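Local coordinates for ZT_dimer domain-containing protein (Thermotoga maritima, PDB 6VDA) that probably transports divalent metal cations such as zinc across the membrane as a cation diffusion facilitator, this piece being its zinc-binding cytoplasmic C-terminal domain, at residues A[23-31]-A[43-52]. Numbering follows the deposited sequence.
With ZN (zinc ion), chain B; SO4 (sulfate ion), chain C.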
# COMPACT_ATOMS: atom_id res chain seq x y z
N PRO A 23 18.62 7.64 -1.11
CA PRO A 23 18.74 8.55 -2.26
C PRO A 23 17.66 8.37 -3.33
O PRO A 23 17.36 9.32 -4.01
CB PRO A 23 20.12 8.22 -2.84
CG PRO A 23 20.39 6.80 -2.41
CD PRO A 23 19.67 6.61 -1.10
N ASN A 24 17.13 7.15 -3.47
CA ASN A 24 16.13 6.79 -4.51
C ASN A 24 14.70 6.94 -3.95
O ASN A 24 13.74 6.68 -4.71
CB ASN A 24 16.42 5.39 -5.08
CG ASN A 24 16.83 4.36 -4.05
OD1 ASN A 24 16.65 4.57 -2.84
ND2 ASN A 24 17.40 3.26 -4.51
N VAL A 25 14.54 7.37 -2.69
CA VAL A 25 13.23 7.79 -2.11
C VAL A 25 12.98 9.25 -2.50
O VAL A 25 13.88 10.07 -2.29
CB VAL A 25 13.18 7.62 -0.58
CG1 VAL A 25 12.00 8.36 0.02
CG2 VAL A 25 13.14 6.15 -0.20
N HIS A 26 11.82 9.54 -3.09
CA HIS A 26 11.46 10.90 -3.57
C HIS A 26 10.07 11.30 -3.06
O HIS A 26 9.25 10.39 -2.80
CB HIS A 26 11.58 10.97 -5.10
CG HIS A 26 12.99 10.83 -5.57
ND1 HIS A 26 13.91 11.84 -5.41
CD2 HIS A 26 13.63 9.81 -6.16
CE1 HIS A 26 15.07 11.44 -5.89
NE2 HIS A 26 14.93 10.19 -6.35
N ASN A 27 9.87 12.60 -2.86
CA ASN A 27 8.56 13.24 -2.61
C ASN A 27 7.76 12.44 -1.59
O ASN A 27 6.63 12.03 -1.87
CB ASN A 27 7.77 13.38 -3.91
CG ASN A 27 6.57 14.30 -3.76
OD1 ASN A 27 5.56 14.14 -4.45
ND2 ASN A 27 6.69 15.27 -2.88
N PRO A 28 8.29 12.19 -0.37
CA PRO A 28 7.49 11.60 0.70
C PRO A 28 6.30 12.54 0.98
O PRO A 28 6.53 13.74 1.11
CB PRO A 28 8.44 11.50 1.90
CG PRO A 28 9.56 12.48 1.57
CD PRO A 28 9.67 12.47 0.06
N HIS A 29 5.09 11.99 1.03
CA HIS A 29 3.82 12.75 1.24
C HIS A 29 2.78 11.84 1.89
O HIS A 29 3.02 10.62 1.95
CB HIS A 29 3.32 13.34 -0.09
CG HIS A 29 2.89 12.34 -1.11
ND1 HIS A 29 3.80 11.57 -1.82
CD2 HIS A 29 1.66 12.01 -1.58
CE1 HIS A 29 3.14 10.80 -2.67
NE2 HIS A 29 1.83 11.04 -2.54
N ARG A 30 1.65 12.42 2.32
CA ARG A 30 0.59 11.73 3.11
C ARG A 30 1.25 11.02 4.30
O ARG A 30 0.87 9.88 4.62
CB ARG A 30 -0.22 10.76 2.25
CG ARG A 30 -1.27 11.45 1.39
CD ARG A 30 -2.21 10.47 0.70
NE ARG A 30 -3.01 11.12 -0.32
CZ ARG A 30 -3.91 10.52 -1.09
NH1 ARG A 30 -4.14 9.22 -0.95
NH2 ARG A 30 -4.57 11.21 -2.00
N VAL A 31 2.23 11.69 4.91
CA VAL A 31 2.95 11.17 6.09
C VAL A 31 2.08 11.44 7.32
O VAL A 31 1.85 12.62 7.62
CB VAL A 31 4.35 11.78 6.21
CG1 VAL A 31 5.11 11.17 7.38
CG2 VAL A 31 5.12 11.63 4.90
N GLU A 43 2.42 5.84 8.66
CA GLU A 43 2.02 5.53 7.27
C GLU A 43 2.53 6.66 6.38
O GLU A 43 2.57 7.82 6.85
CB GLU A 43 0.51 5.36 7.25
CG GLU A 43 -0.10 5.33 5.87
CD GLU A 43 -1.56 4.91 5.92
OE1 GLU A 43 -1.90 3.93 5.25
OE2 GLU A 43 -2.33 5.56 6.67
N MET A 44 2.93 6.35 5.14
CA MET A 44 3.44 7.37 4.20
C MET A 44 3.35 6.87 2.76
O MET A 44 3.28 5.64 2.55
CB MET A 44 4.90 7.73 4.54
CG MET A 44 5.90 6.61 4.28
SD MET A 44 7.56 7.04 4.88
CE MET A 44 7.38 6.77 6.64
N ASP A 45 3.33 7.80 1.81
CA ASP A 45 3.57 7.52 0.37
C ASP A 45 4.99 7.97 0.06
O ASP A 45 5.38 9.01 0.59
CB ASP A 45 2.56 8.24 -0.51
CG ASP A 45 1.13 7.75 -0.34
OD1 ASP A 45 0.93 6.89 0.53
OD2 ASP A 45 0.25 8.21 -1.08
N ILE A 46 5.73 7.19 -0.74
CA ILE A 46 7.00 7.65 -1.36
C ILE A 46 6.87 7.49 -2.87
O ILE A 46 6.07 6.66 -3.32
CB ILE A 46 8.23 6.89 -0.80
CG1 ILE A 46 8.17 5.39 -1.10
CG2 ILE A 46 8.39 7.17 0.69
CD1 ILE A 46 9.48 4.67 -0.86
N GLU A 47 7.67 8.24 -3.62
CA GLU A 47 7.82 8.09 -5.09
C GLU A 47 9.21 7.52 -5.40
O GLU A 47 10.19 7.91 -4.73
CB GLU A 47 7.57 9.44 -5.75
CG GLU A 47 6.13 9.87 -5.66
CD GLU A 47 5.84 11.22 -6.27
OE1 GLU A 47 6.41 11.52 -7.34
OE2 GLU A 47 5.05 11.97 -5.68
N VAL A 48 9.27 6.62 -6.38
CA VAL A 48 10.55 6.06 -6.91
C VAL A 48 10.51 6.11 -8.44
O VAL A 48 9.41 6.19 -9.02
CB VAL A 48 10.82 4.64 -6.39
CG1 VAL A 48 10.76 4.60 -4.87
CG2 VAL A 48 9.87 3.61 -7.00
N ASP A 49 11.68 6.08 -9.05
CA ASP A 49 11.81 5.98 -10.52
C ASP A 49 10.79 4.93 -10.97
O ASP A 49 10.78 3.83 -10.39
CB ASP A 49 13.26 5.68 -10.90
CG ASP A 49 13.50 5.78 -12.39
OD1 ASP A 49 12.91 4.97 -13.11
OD2 ASP A 49 14.24 6.68 -12.81
N GLY A 50 9.93 5.27 -11.93
CA GLY A 50 8.94 4.35 -12.52
C GLY A 50 9.59 3.09 -13.07
O GLY A 50 8.87 2.08 -13.20
N LYS A 51 10.89 3.14 -13.40
CA LYS A 51 11.63 2.01 -14.01
C LYS A 51 12.12 1.04 -12.92
O LYS A 51 12.54 -0.07 -13.28
CB LYS A 51 12.80 2.50 -14.87
CG LYS A 51 12.41 3.11 -16.21
N MET A 52 12.06 1.41 -11.64
CA MET A 52 12.50 0.54 -10.51
C MET A 52 11.62 -0.71 -10.49
O MET A 52 10.39 -0.59 -10.67
CB MET A 52 12.40 1.26 -9.16
CG MET A 52 12.99 0.45 -8.02
SD MET A 52 12.79 1.23 -6.40
CE MET A 52 13.96 2.58 -6.58
ZN ZN B . 0.66 9.29 -2.94
S SO4 C . 12.57 14.61 -3.81
O1 SO4 C . 12.33 14.13 -2.48
O2 SO4 C . 13.88 14.21 -4.23
O3 SO4 C . 12.48 16.04 -3.83
O4 SO4 C . 11.59 14.06 -4.70
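The beta hairpin of strands 26-36 and 39-48, in the dimerisation domain of this CDF transporter, illustrates how a beta bulge can serve a metal site. Two antiparallel hydrogen-bonded pairs, His26 with Glu47 and His29 with Asp45, flank the bulge: two residues, Asn27 and Pro28, stand opposite the single Ile46, and all four paired side chains emerge on one face. In the second pair His29 N reaches Asp45 O at 3.0 Å and Asp45 N returns to His29 O at 2.8 Å. The zinc ion lies beside this pair, bound by His29 NE2 at 2.1 Å and Asp45 OD2 at 2.2 Å; Glu83 and Glu89 complete the site. With CG set between the backbone N and the carbonyl carbon (chi1 66°), the imidazole folds over Asp45, whose CB makes a CH-pi contact 3.6 Å from the ring centroid, while ring and carboxylate planes stand nearly perpendicular. Asp45 OD1, the oxygen turned from the metal, accepts from His81, a second-shell bond that helps fix the carboxylate. The Arg30 chain passes Asp45 obliquely before its NE forms a salt bridge with Glu89. Beside the bulge residue Asn27 runs Glu47, its chain extended beyond CG, and its OE1 accepts from Gly86 N. With an alanine here, Gly86 N would probably lose this acceptor and a gap open beside Asn27. On the reverse face Val25 CG1 meets Ile46 CG2 at 3.9 Å, and helices 6-19 and 54-71 pack against this side. The bulge itself steadies the zinc ligand: Asn27 O, lying near the imidazole plane at its edge, accepts from His29 ND1 at 2.9 Å, a nearly straight bond (163°) that fixes the ring's rotation and directs NE2 to the metal.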